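Local coordinates for protein 2',5'-phosphodiesterase 12 (Homo sapiens, PDB 4Z2B) that belongs to the endonuclease/exonuclease/phosphatase family, with an additional N-terminal beta domain, and is seen here with bound magnesium, at residues H129-K134 and V418-P423; K134-A139 and N189-C194; P336-G341 and I409-N414; K234-L239 and S288-S293. All blocks are in the same frame, centred on the assembly; numbering follows the deposited sequence.

Contact 1: H129-K134 and V418-P423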
loop_
_atom_site.group_PDB
_atom_site.type_symbol
_atom_site.label_atom_id
_atom_site.label_comp_id
_atom_site.label_asym_id
_atom_site.label_seq_id
_atom_site.Cartn_x
_atom_site.Cartn_y
_atom_site.Cartn_z
ATOM N N HIS A 129 -4.346 -14.179 -6.450
ATOM C CA HIS A 129 -3.396 -13.945 -7.537
ATOM C C HIS A 129 -3.782 -14.716 -8.802
ATOM O O HIS A 129 -3.375 -14.317 -9.888
ATOM C CB HIS A 129 -1.973 -14.327 -7.100
ATOM C CG HIS A 129 -1.292 -13.271 -6.284
ATOM N ND1 HIS A 129 -0.058 -13.499 -5.703
ATOM C CD2 HIS A 129 -1.690 -12.011 -5.983
ATOM C CE1 HIS A 129 0.258 -12.379 -5.064
ATOM N NE2 HIS A 129 -0.693 -11.456 -5.195
ATOM N N LEU A 130 -4.586 -15.807 -8.666
ATOM C CA LEU A 130 -5.057 -16.573 -9.828
ATOM C C LEU A 130 -5.970 -15.720 -10.719
ATOM O O LEU A 130 -6.116 -16.040 -11.885
ATOM C CB LEU A 130 -5.763 -17.886 -9.432
ATOM C CG LEU A 130 -4.899 -18.911 -8.657
ATOM C CD1 LEU A 130 -5.729 -20.136 -8.287
ATOM C CD2 LEU A 130 -3.638 -19.337 -9.482
ATOM N N TYR A 131 -6.562 -14.631 -10.172
ATOM C CA TYR A 131 -7.419 -13.684 -10.871
ATOM C C TYR A 131 -6.677 -12.477 -11.424
ATOM O O TYR A 131 -7.282 -11.670 -12.132
ATOM C CB TYR A 131 -8.486 -13.134 -9.912
ATOM C CG TYR A 131 -9.549 -14.125 -9.515
ATOM C CD1 TYR A 131 -9.360 -14.983 -8.434
ATOM C CD2 TYR A 131 -10.773 -14.163 -10.177
ATOM C CE1 TYR A 131 -10.346 -15.895 -8.051
ATOM C CE2 TYR A 131 -11.787 -15.033 -9.771
ATOM C CZ TYR A 131 -11.565 -15.901 -8.711
ATOM O OH TYR A 131 -12.557 -16.756 -8.312
ATOM N N THR A 132 -5.415 -12.287 -11.035
ATOM C CA THR A 132 -4.674 -11.077 -11.403
ATOM C C THR A 132 -3.314 -11.418 -12.045
ATOM O O THR A 132 -2.355 -10.673 -11.873
ATOM C CB THR A 132 -4.479 -10.226 -10.114
ATOM O OG1 THR A 132 -3.664 -10.969 -9.213
ATOM C CG2 THR A 132 -5.814 -9.895 -9.400
ATOM N N LYS A 133 -3.247 -12.502 -12.834
ATOM C CA LYS A 133 -1.988 -12.918 -13.461
ATOM C C LYS A 133 -1.455 -11.912 -14.497
ATOM O O LYS A 133 -0.259 -11.922 -14.810
ATOM C CB LYS A 133 -2.145 -14.294 -14.105
ATOM C CG LYS A 133 -2.112 -15.430 -13.087
ATOM C CD LYS A 133 -2.098 -16.801 -13.759
ATOM C CE LYS A 133 -0.697 -17.319 -14.004
ATOM N NZ LYS A 133 -0.689 -18.759 -14.388
ATOM N N LYS A 134 -2.315 -11.022 -14.991
ATOM C CA LYS A 134 -1.902 -10.065 -16.010
ATOM C C LYS A 134 -2.324 -8.657 -15.715
ATOM O O LYS A 134 -3.377 -8.430 -15.129
ATOM C CB LYS A 134 -2.492 -10.459 -17.377
ATOM C CG LYS A 134 -1.948 -11.769 -17.958
ATOM C CD LYS A 134 -0.897 -11.529 -19.038
ATOM C CE LYS A 134 -0.496 -12.803 -19.758
ATOM N NZ LYS A 134 0.385 -13.674 -18.929
ATOM N N VAL A 418 -17.712 -1.173 -11.684
ATOM C CA VAL A 418 -16.887 -2.321 -11.279
ATOM C C VAL A 418 -17.081 -3.470 -12.255
ATOM O O VAL A 418 -18.196 -3.984 -12.406
ATOM C CB VAL A 418 -17.190 -2.768 -9.834
ATOM C CG1 VAL A 418 -16.215 -3.836 -9.373
ATOM C CG2 VAL A 418 -17.182 -1.587 -8.886
ATOM N N GLU A 419 -15.972 -3.889 -12.880
ATOM C CA GLU A 419 -15.883 -4.995 -13.847
ATOM C C GLU A 419 -15.556 -6.306 -13.147
ATOM O O GLU A 419 -15.994 -7.365 -13.600
ATOM C CB GLU A 419 -14.815 -4.682 -14.909
ATOM N N GLN A 420 -14.786 -6.243 -12.034
ATOM C CA GLN A 420 -14.399 -7.424 -11.266
ATOM C C GLN A 420 -14.019 -7.025 -9.843
ATOM O O GLN A 420 -13.397 -5.987 -9.648
ATOM C CB GLN A 420 -13.187 -8.111 -11.966
ATOM C CG GLN A 420 -12.689 -9.395 -11.313
ATOM C CD GLN A 420 -11.680 -10.154 -12.138
ATOM O OE1 GLN A 420 -11.800 -11.363 -12.311
ATOM N NE2 GLN A 420 -10.632 -9.494 -12.609
ATOM N N VAL A 421 -14.395 -7.851 -8.878
ATOM C CA VAL A 421 -13.987 -7.764 -7.461
ATOM C C VAL A 421 -13.111 -9.007 -7.223
ATOM O O VAL A 421 -13.588 -10.116 -7.459
ATOM C CB VAL A 421 -15.161 -7.673 -6.443
ATOM C CG1 VAL A 421 -14.631 -7.609 -5.005
ATOM C CG2 VAL A 421 -16.075 -6.477 -6.731
ATOM N N ILE A 422 -11.848 -8.843 -6.779
ATOM C CA ILE A 422 -10.984 -10.012 -6.532
ATOM C C ILE A 422 -11.440 -10.607 -5.193
ATOM O O ILE A 422 -11.433 -9.893 -4.184
ATOM C CB ILE A 422 -9.463 -9.654 -6.580
ATOM C CG1 ILE A 422 -9.081 -8.910 -7.879
ATOM C CG2 ILE A 422 -8.588 -10.892 -6.336
ATOM C CD1 ILE A 422 -9.462 -9.542 -9.258
ATOM N N PRO A 423 -11.952 -11.861 -5.168
ATOM C CA PRO A 423 -12.567 -12.360 -3.937
ATOM C C PRO A 423 -11.644 -12.349 -2.727
ATOM O O PRO A 423 -10.457 -12.680 -2.826
ATOM C CB PRO A 423 -12.983 -13.806 -4.286
ATOM C CG PRO A 423 -12.248 -14.142 -5.527
ATOM C CD PRO A 423 -12.106 -12.840 -6.267
HETATM O O HOH W 1 -9.256 -12.232 -13.887
#

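Contact 2: K134-A139 and N189-C194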
loop_
_atom_site.group_PDB
_atom_site.type_symbol
_atom_site.label_atom_id
_atom_site.label_comp_id
_atom_site.label_asym_id
_atom_site.label_seq_id
_atom_site.Cartn_x
_atom_site.Cartn_y
_atom_site.Cartn_z
ATOM N N LYS A 134 -2.315 -11.022 -14.991
ATOM C CA LYS A 134 -1.902 -10.065 -16.010
ATOM C C LYS A 134 -2.324 -8.657 -15.715
ATOM O O LYS A 134 -3.377 -8.430 -15.129
ATOM C CB LYS A 134 -2.492 -10.459 -17.377
ATOM C CG LYS A 134 -1.948 -11.769 -17.958
ATOM C CD LYS A 134 -0.897 -11.529 -19.038
ATOM C CE LYS A 134 -0.496 -12.803 -19.758
ATOM N NZ LYS A 134 0.385 -13.674 -18.929
ATOM N N VAL A 135 -1.554 -7.707 -16.223
ATOM C CA VAL A 135 -1.901 -6.278 -16.173
ATOM C C VAL A 135 -3.201 -6.109 -16.995
ATOM O O VAL A 135 -3.336 -6.762 -18.032
ATOM C CB VAL A 135 -0.738 -5.407 -16.705
ATOM C CG1 VAL A 135 -1.164 -3.944 -16.896
ATOM C CG2 VAL A 135 0.486 -5.509 -15.794
ATOM N N THR A 136 -4.184 -5.329 -16.498
ATOM C CA THR A 136 -5.463 -5.166 -17.215
ATOM C C THR A 136 -5.312 -4.333 -18.496
ATOM O O THR A 136 -4.379 -3.525 -18.629
ATOM C CB THR A 136 -6.548 -4.521 -16.316
ATOM O OG1 THR A 136 -6.096 -3.250 -15.858
ATOM C CG2 THR A 136 -6.984 -5.408 -15.162
ATOM N N GLU A 137 -6.272 -4.499 -19.413
ATOM C CA GLU A 137 -6.336 -3.750 -20.675
ATOM C C GLU A 137 -6.499 -2.243 -20.402
ATOM O O GLU A 137 -6.918 -1.834 -19.300
ATOM C CB GLU A 137 -7.494 -4.277 -21.546
ATOM N N ASP A 138 -6.137 -1.416 -21.407
ATOM C CA ASP A 138 -6.155 0.050 -21.336
ATOM C C ASP A 138 -7.485 0.631 -20.840
ATOM O O ASP A 138 -7.477 1.708 -20.251
ATOM C CB ASP A 138 -5.802 0.663 -22.702
ATOM C CG ASP A 138 -4.376 0.406 -23.158
ATOM O OD1 ASP A 138 -3.574 -0.128 -22.349
ATOM O OD2 ASP A 138 -4.056 0.743 -24.320
ATOM N N ALA A 139 -8.612 -0.059 -21.077
ATOM C CA ALA A 139 -9.934 0.432 -20.646
ATOM C C ALA A 139 -10.182 0.202 -19.144
ATOM O O ALA A 139 -11.158 0.721 -18.602
ATOM C CB ALA A 139 -11.030 -0.245 -21.453
ATOM N N ASN A 189 -0.653 -7.195 -9.976
ATOM C CA ASN A 189 -0.461 -6.536 -11.299
ATOM C C ASN A 189 -1.452 -5.364 -11.464
ATOM O O ASN A 189 -2.204 -5.290 -12.447
ATOM C CB ASN A 189 -0.624 -7.566 -12.430
ATOM C CG ASN A 189 0.548 -8.490 -12.459
ATOM O OD1 ASN A 189 1.682 -8.049 -12.599
ATOM N ND2 ASN A 189 0.324 -9.753 -12.169
ATOM N N ALA A 190 -1.436 -4.451 -10.479
ATOM C CA ALA A 190 -2.403 -3.346 -10.342
ATOM C C ALA A 190 -1.963 -2.059 -11.040
ATOM O O ALA A 190 -0.820 -1.939 -11.460
ATOM C CB ALA A 190 -2.643 -3.064 -8.862
ATOM N N ASP A 191 -2.879 -1.084 -11.120
ATOM C CA ASP A 191 -2.618 0.212 -11.757
ATOM C C ASP A 191 -2.611 1.363 -10.763
ATOM O O ASP A 191 -1.895 2.347 -10.991
ATOM C CB ASP A 191 -3.671 0.490 -12.846
ATOM C CG ASP A 191 -3.806 -0.642 -13.839
ATOM O OD1 ASP A 191 -2.766 -1.260 -14.184
ATOM O OD2 ASP A 191 -4.945 -0.937 -14.246
ATOM N N VAL A 192 -3.480 1.293 -9.732
ATOM C CA VAL A 192 -3.601 2.309 -8.689
ATOM C C VAL A 192 -3.597 1.570 -7.330
ATOM O O VAL A 192 -4.454 0.724 -7.080
ATOM C CB VAL A 192 -4.848 3.209 -8.874
ATOM C CG1 VAL A 192 -5.047 4.115 -7.666
ATOM C CG2 VAL A 192 -4.747 4.033 -10.161
ATOM N N ILE A 193 -2.590 1.828 -6.503
ATOM C CA ILE A 193 -2.457 1.114 -5.209
ATOM C C ILE A 193 -2.428 2.148 -4.094
ATOM O O ILE A 193 -1.488 2.934 -4.030
ATOM C CB ILE A 193 -1.202 0.175 -5.144
ATOM C CG1 ILE A 193 -1.188 -0.874 -6.292
ATOM C CG2 ILE A 193 -1.132 -0.517 -3.793
ATOM C CD1 ILE A 193 0.100 -1.750 -6.313
ATOM N N CYS A 194 -3.466 2.139 -3.218
ATOM C CA CYS A 194 -3.562 3.066 -2.094
ATOM C C CYS A 194 -3.316 2.317 -0.802
ATOM O O CYS A 194 -4.044 1.372 -0.492
ATOM C CB CYS A 194 -4.912 3.769 -2.088
ATOM S SG CYS A 194 -5.126 4.919 -3.465
HETATM O O HOH W 2 -3.625 -3.830 -14.228
#

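Contact 3: P336-G341 and I409-N414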
loop_
_atom_site.group_PDB
_atom_site.type_symbol
_atom_site.label_atom_id
_atom_site.label_comp_id
_atom_site.label_asym_id
_atom_site.label_seq_id
_atom_site.Cartn_x
_atom_site.Cartn_y
_atom_site.Cartn_z
ATOM N N PRO A 336 -13.562 12.118 -12.482
ATOM C CA PRO A 336 -14.042 11.019 -11.634
ATOM C C PRO A 336 -13.184 10.821 -10.381
ATOM O O PRO A 336 -11.961 11.028 -10.415
ATOM C CB PRO A 336 -13.941 9.793 -12.543
ATOM C CG PRO A 336 -13.930 10.326 -13.932
ATOM C CD PRO A 336 -13.197 11.625 -13.827
ATOM N N VAL A 337 -13.841 10.428 -9.286
ATOM C CA VAL A 337 -13.166 10.202 -8.009
ATOM C C VAL A 337 -13.111 8.714 -7.658
ATOM O O VAL A 337 -14.095 7.978 -7.786
ATOM C CB VAL A 337 -13.832 11.028 -6.866
ATOM C CG1 VAL A 337 -13.346 10.586 -5.470
ATOM C CG2 VAL A 337 -13.569 12.520 -7.067
ATOM N N ILE A 338 -11.926 8.297 -7.199
ATOM C CA ILE A 338 -11.642 6.990 -6.584
ATOM C C ILE A 338 -11.181 7.348 -5.165
ATOM O O ILE A 338 -10.212 8.081 -5.046
ATOM C CB ILE A 338 -10.592 6.130 -7.349
ATOM C CG1 ILE A 338 -11.099 5.710 -8.753
ATOM C CG2 ILE A 338 -10.221 4.879 -6.484
ATOM C CD1 ILE A 338 -10.019 5.132 -9.678
ATOM N N PHE A 339 -11.877 6.899 -4.126
ATOM C CA PHE A 339 -11.520 7.283 -2.750
ATOM C C PHE A 339 -11.326 6.040 -1.944
ATOM O O PHE A 339 -12.310 5.412 -1.519
ATOM C CB PHE A 339 -12.608 8.216 -2.126
ATOM C CG PHE A 339 -12.299 8.871 -0.790
ATOM C CD1 PHE A 339 -11.069 8.681 -0.164
ATOM C CD2 PHE A 339 -13.244 9.672 -0.153
ATOM C CE1 PHE A 339 -10.788 9.289 1.067
ATOM C CE2 PHE A 339 -12.963 10.264 1.091
ATOM C CZ PHE A 339 -11.725 10.088 1.678
ATOM N N CYS A 340 -10.037 5.663 -1.753
ATOM C CA CYS A 340 -9.646 4.488 -0.976
ATOM C C CYS A 340 -9.404 4.861 0.452
ATOM O O CYS A 340 -9.086 6.016 0.765
ATOM C CB CYS A 340 -8.382 3.852 -1.549
ATOM S SG CYS A 340 -8.518 3.322 -3.272
ATOM N N GLY A 341 -9.425 3.847 1.300
ATOM C CA GLY A 341 -8.947 4.029 2.661
ATOM C C GLY A 341 -9.364 3.003 3.667
ATOM O O GLY A 341 -10.202 2.145 3.396
ATOM N N ILE A 409 -13.175 1.027 -1.278
ATOM C CA ILE A 409 -12.754 1.701 -2.490
ATOM C C ILE A 409 -14.025 2.391 -2.938
ATOM O O ILE A 409 -14.890 1.722 -3.512
ATOM C CB ILE A 409 -12.148 0.762 -3.559
ATOM C CG1 ILE A 409 -10.852 0.104 -2.993
ATOM C CG2 ILE A 409 -11.880 1.558 -4.901
ATOM C CD1 ILE A 409 -10.349 -1.063 -3.805
ATOM N N PHE A 410 -14.210 3.668 -2.576
ATOM C CA PHE A 410 -15.437 4.375 -2.978
ATOM C C PHE A 410 -15.269 4.940 -4.378
ATOM O O PHE A 410 -14.213 5.489 -4.688
ATOM C CB PHE A 410 -15.817 5.499 -1.997
ATOM C CG PHE A 410 -16.241 5.054 -0.622
ATOM C CD1 PHE A 410 -17.428 4.346 -0.436
ATOM C CD2 PHE A 410 -15.505 5.424 0.501
ATOM C CE1 PHE A 410 -17.853 3.975 0.850
ATOM C CE2 PHE A 410 -15.952 5.083 1.796
ATOM C CZ PHE A 410 -17.100 4.330 1.955
ATOM N N ILE A 411 -16.272 4.782 -5.250
ATOM C CA ILE A 411 -16.113 5.313 -6.617
ATOM C C ILE A 411 -17.276 6.184 -6.993
ATOM O O ILE A 411 -18.373 5.986 -6.463
ATOM C CB ILE A 411 -15.948 4.158 -7.656
ATOM C CG1 ILE A 411 -17.183 3.196 -7.656
ATOM C CG2 ILE A 411 -14.622 3.402 -7.418
ATOM C CD1 ILE A 411 -17.198 2.127 -8.770
ATOM N N ASP A 412 -17.043 7.138 -7.899
ATOM C CA ASP A 412 -18.111 7.958 -8.482
ATOM C C ASP A 412 -18.951 6.994 -9.320
ATOM O O ASP A 412 -18.470 6.531 -10.355
ATOM C CB ASP A 412 -17.504 9.079 -9.340
ATOM C CG ASP A 412 -18.521 9.957 -10.031
ATOM O OD1 ASP A 412 -19.637 9.464 -10.328
ATOM O OD2 ASP A 412 -18.216 11.130 -10.265
ATOM N N LEU A 413 -20.151 6.635 -8.848
ATOM C CA LEU A 413 -20.981 5.619 -9.518
ATOM C C LEU A 413 -21.501 6.083 -10.921
ATOM O O LEU A 413 -21.901 5.240 -11.716
ATOM C CB LEU A 413 -22.126 5.106 -8.617
ATOM C CG LEU A 413 -23.176 6.099 -8.105
ATOM C CD1 LEU A 413 -24.347 6.237 -9.107
ATOM C CD2 LEU A 413 -23.744 5.637 -6.761
ATOM N N ASN A 414 -21.466 7.386 -11.221
ATOM C CA ASN A 414 -21.897 7.892 -12.545
ATOM C C ASN A 414 -20.762 7.852 -13.558
ATOM O O ASN A 414 -20.996 7.770 -14.764
ATOM C CB ASN A 414 -22.398 9.329 -12.423
ATOM C CG ASN A 414 -23.662 9.453 -11.650
ATOM O OD1 ASN A 414 -24.585 8.655 -11.805
ATOM N ND2 ASN A 414 -23.739 10.493 -10.847
#

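Contact 4: K234-L239 and S288-S293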
loop_
_atom_site.group_PDB
_atom_site.type_symbol
_atom_site.label_atom_id
_atom_site.label_comp_id
_atom_site.label_asym_id
_atom_site.label_seq_id
_atom_site.Cartn_x
_atom_site.Cartn_y
_atom_site.Cartn_z
ATOM N N LYS A 234 2.961 3.531 -14.369
ATOM C CA LYS A 234 3.512 4.546 -15.271
ATOM C C LYS A 234 3.094 4.361 -16.743
ATOM O O LYS A 234 2.964 5.353 -17.448
ATOM C CB LYS A 234 5.046 4.577 -15.180
ATOM C CG LYS A 234 5.576 5.157 -13.878
ATOM C CD LYS A 234 7.108 5.148 -13.858
ATOM C CE LYS A 234 7.723 6.276 -14.667
ATOM N NZ LYS A 234 9.174 6.053 -14.909
ATOM N N SER A 235 2.902 3.116 -17.196
ATOM C CA SER A 235 2.500 2.811 -18.577
ATOM C C SER A 235 1.045 3.217 -18.834
ATOM O O SER A 235 0.662 3.356 -19.995
ATOM C CB SER A 235 2.679 1.321 -18.873
ATOM O OG SER A 235 1.703 0.502 -18.237
ATOM N N LYS A 236 0.255 3.437 -17.760
ATOM C CA LYS A 236 -1.177 3.770 -17.857
ATOM C C LYS A 236 -1.507 5.152 -17.275
ATOM O O LYS A 236 -2.499 5.729 -17.677
ATOM C CB LYS A 236 -2.036 2.689 -17.188
ATOM C CG LYS A 236 -1.942 1.317 -17.889
ATOM C CD LYS A 236 -2.771 0.191 -17.247
ATOM C CE LYS A 236 -4.252 0.252 -17.505
ATOM N NZ LYS A 236 -4.955 -0.969 -17.030
ATOM N N PHE A 237 -0.706 5.674 -16.326
ATOM C CA PHE A 237 -0.968 6.964 -15.690
ATOM C C PHE A 237 0.289 7.766 -15.455
ATOM O O PHE A 237 1.365 7.211 -15.231
ATOM C CB PHE A 237 -1.689 6.769 -14.336
ATOM C CG PHE A 237 -3.082 6.217 -14.458
ATOM C CD1 PHE A 237 -4.131 7.022 -14.915
ATOM C CD2 PHE A 237 -3.337 4.873 -14.215
ATOM C CE1 PHE A 237 -5.412 6.502 -15.071
ATOM C CE2 PHE A 237 -4.635 4.356 -14.339
ATOM C CZ PHE A 237 -5.659 5.170 -14.783
ATOM N N SER A 238 0.133 9.081 -15.501
ATOM C CA SER A 238 1.144 10.074 -15.140
ATOM C C SER A 238 0.600 10.831 -13.969
ATOM O O SER A 238 -0.609 11.006 -13.879
ATOM C CB SER A 238 1.415 11.038 -16.295
ATOM O OG SER A 238 1.914 10.340 -17.421
ATOM N N LEU A 239 1.466 11.316 -13.097
ATOM C CA LEU A 239 1.015 12.131 -11.987
ATOM C C LEU A 239 0.936 13.599 -12.453
ATOM O O LEU A 239 1.930 14.155 -12.952
ATOM C CB LEU A 239 1.968 11.953 -10.783
ATOM C CG LEU A 239 1.718 12.844 -9.558
ATOM C CD1 LEU A 239 0.458 12.417 -8.792
ATOM C CD2 LEU A 239 2.938 12.842 -8.655
ATOM N N SER A 288 -4.529 9.697 -17.674
ATOM C CA SER A 288 -4.390 8.498 -18.487
ATOM C C SER A 288 -3.346 8.745 -19.575
ATOM O O SER A 288 -3.394 9.781 -20.249
ATOM C CB SER A 288 -5.732 8.121 -19.109
ATOM O OG SER A 288 -5.567 7.032 -20.002
ATOM N N THR A 289 -2.396 7.818 -19.735
ATOM C CA THR A 289 -1.358 7.944 -20.756
ATOM C C THR A 289 -1.915 7.554 -22.131
ATOM O O THR A 289 -1.311 7.891 -23.151
ATOM C CB THR A 289 -0.143 7.082 -20.407
ATOM O OG1 THR A 289 -0.599 5.739 -20.309
ATOM C CG2 THR A 289 0.572 7.539 -19.113
ATOM N N LYS A 290 -3.043 6.832 -22.153
ATOM C CA LYS A 290 -3.667 6.330 -23.389
ATOM C C LYS A 290 -4.658 7.344 -23.990
ATOM O O LYS A 290 -4.851 7.366 -25.202
ATOM C CB LYS A 290 -4.383 4.985 -23.131
ATOM C CG LYS A 290 -3.584 3.950 -22.301
ATOM C CD LYS A 290 -2.223 3.583 -22.919
ATOM C CE LYS A 290 -1.536 2.471 -22.166
ATOM N NZ LYS A 290 -0.113 2.334 -22.569
ATOM N N ASP A 291 -5.271 8.185 -23.138
ATOM C CA ASP A 291 -6.243 9.199 -23.541
ATOM C C ASP A 291 -6.096 10.372 -22.582
ATOM O O ASP A 291 -6.649 10.333 -21.484
ATOM C CB ASP A 291 -7.662 8.578 -23.522
ATOM C CG ASP A 291 -8.825 9.502 -23.826
ATOM O OD1 ASP A 291 -8.594 10.710 -24.003
ATOM O OD2 ASP A 291 -9.975 9.016 -23.844
ATOM N N SER A 292 -5.360 11.415 -22.999
ATOM C CA SER A 292 -5.077 12.607 -22.195
ATOM C C SER A 292 -6.344 13.373 -21.708
ATOM O O SER A 292 -6.229 14.223 -20.822
ATOM C CB SER A 292 -4.163 13.556 -22.954
ATOM O OG SER A 292 -4.818 14.092 -24.091
ATOM N N SER A 293 -7.524 13.065 -22.252
ATOM C CA SER A 293 -8.781 13.701 -21.837
ATOM C C SER A 293 -9.358 12.990 -20.592
ATOM O O SER A 293 -10.373 13.442 -20.036
ATOM C CB SER A 293 -9.797 13.690 -22.989
ATOM O OG SER A 293 -10.447 12.435 -23.132
HETATM O O HOH W 3 -4.869 4.878 -18.537
#

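Contact 1: H129-K134 and V418-P423
Y131 and P423 form a proline-on-aromatic contact at the margin of the DNase I-like domain, where the loop ahead of strand 140-147 meets the end of strand 416-421, an outermost strand of the six-stranded mixed sheet. A type I beta turn from H129 to T132, closed by T132 N to H129 O at 3.1 Å, presents the tyrosine. P423 CD stands over the middle of the Y131 ring, 3.9 Å from its centroid and 10° off the normal, a CH-pi contact. P423 CG lies toward the far end of the ring, 3.6 Å from Y131 CE1. Proline suits the place because its rigid ring offers CH groups, with CD slightly electron-poor beside the nitrogen, to an electron-rich face.

Q420 comes to the ring from another direction: its extended chain brings OE1 to the edge, 3.7 Å from Y131 CD2, with amide and ring planes 78° apart. Both polar atoms of the amide are engaged, since NE2 is bound by D451 OD2 and OE1 accepts from a water at 3.1 Å. That water also donates to Y131 O at 2.7 Å, so it bridges turn and strand. A classic beta bulge puts E419 and Q420 together opposite D451 of strand 448-454, while R128 binds the carbonyls of I422 and P423.

Behind the ring the contact is buried and apolar. T132 sends OG1 to G187 O, which leaves its methyl, anti to the carbonyl carbon, facing I422. I422 CD1 fits between the two turn residues, 3.8 Å from Y131 CB and 3.7 Å from T132 CG2.

Contact 2: K134-A139 and N189-C194
V135 and T136 lie against N189 and D191 through one shared water and a little side-chain packing, at the surface edge of the DNase I-like domain where helix 174-187 gives way to central strand 192-198. The water gathers three polar groups: it accepts from T136 N at 2.8 Å and donates to N189 O and to D191 OD1, each at 2.7 Å. It thus links the backbone of T136 to both the backbone of N189 and the carboxylate of D191.

The charged group belongs to D191, a buried residue with two salt bridges and a backbone N-H as partners. OD1 pairs with R233 NE, while OD2 pairs with K236 NZ and also accepts from R142 N. These cationic partners would be expected to favour the ionised form. T136 OG1 comes to 3.0 Å from D191 OD2, but the angle is too poor for a hydrogen bond.

Backbone shape explains N189. It is the first residue beyond the helix to leave helical angles, with a positive phi of 45°, a conformation asparagine tolerates better than most residues. Its CG lies beside the backbone N (chi1 -72°), and ND2 reaches T132 O, tying the helix end to the start of the neighbouring loop.

Van der Waals packing is light, and the valine's two methyls branch to separate partners. V135 CG1 lies beside D191 OD1 at 4.1 Å. The side chains of V135 and N189 cross nearly at a right angle, with V135 CG2 4.1 Å from N189 CB.

Contact 3: P336-G341 and I409-N414
F339 and F410 face each other as a hydrogen-bonded antiparallel pair, and around them the contact is tightest. F339 N gives to F410 O at 2.8 Å, nearly straight at 169° and in the carbonyl plane. The return bond, F410 N to F339 O, is equally short at 2.8 Å, but here the donor sits 42° above the carbonyl plane. The two rings diverge from neighbouring CB atoms. A chi1 of -171° swings the F339 ring away from its own nitrogen, toward M317 and I324 of helix 310-331, whereas F410 folds back beside its own nitrogen and stacks on Y408. Both rings also meet F343 edge-to-face.

These are adjoining strands, 337-342 and 403-412, in the larger mixed sheet of the two-sheet alpha/beta sandwich of the DNase I-like fold. On the other face, I338, C340, I409 and I411 look into the sandwich, where T143 and S145 of the opposing sheet cover part of them. The branched isoleucines fill this buried layer well: I338 CG2 lies 4.0 Å from I409 CG2, side by side and pointing the same way. The small thiol of C340 fits alongside, its SG 4.0 Å from I409 CG1.

Toward P336 and D412 the pairing slackens. The last rung, D412 N to V337 O, lengthens to 3.1 Å, and D412, only partly buried, turns its carboxylate to its own chain. There OD1 accepts from N414 N at 2.9 Å in an Asx turn just where the strand ends, with N414 itself exposed.

Contact 4: K234-L239 and S288-S293
S235 O is gripped by two side chains, T289 OG1 at 2.7 Å and K290 NZ at 2.9 Å, which reach it from opposite faces of its carbonyl plane. This fastens the hairpin loop between strands 280-288 and 295-302 to the turn that leads into strand 237-246, beside which strand 280-288 runs antiparallel. The hydroxyl comes from well above that plane, while the lysine, bent at chi2, is tilted by 26°. Threonine suits its place because its OG1, set between backbone N and carbonyl carbon (chi1 59°), faces S235 while the methyl is left for packing.

One residue on, T289 N gives to K236 O at 2.9 Å, and the same carbonyl takes a bond from a water at 2.7 Å that is also bonded to S288 OG. The serine hydroxyl further accepts weak bonds from K290 N and D291 N. K236 itself sends its ammonium the other way, to its salt-bridge partner D191 and to the carbonyls of T136, E137 and L140.

Here the backbones of F237 and S288 form a non-hydrogen-bonded antiparallel pair. The bridging water lies over one face of the F237 ring, offset toward the rim, and F237 CD1 approaches S288 N at 3.9 Å. Toward the surface, T289 CG2 settles against the start of the strand, 3.6 Å from F237 N and 3.5 Å from S238 OG.

Overall arrangement
The four contacts all belong to the two-sheet alpha/beta sandwich of the DNase I-like fold. Contacts 1 and 2 reach the six-stranded sheet, their centres about 10 Å apart, and share K134, whose loop leads into strand 140-147. Contacts 3 and 4, centres about 18 Å apart, reach the larger mixed sheet without touching. The sheets meet at several points, among them the salt bridge from K236 of contact 4 to D191 of contact 2, C194 of contact 2 on C340 of contact 3, and V418 of contact 1 on I411 of contact 3. Along the chain, contacts 2, 4 and 3 follow in that order, all nested within contact 1, which joins parts 284 residues apart at their closest ends.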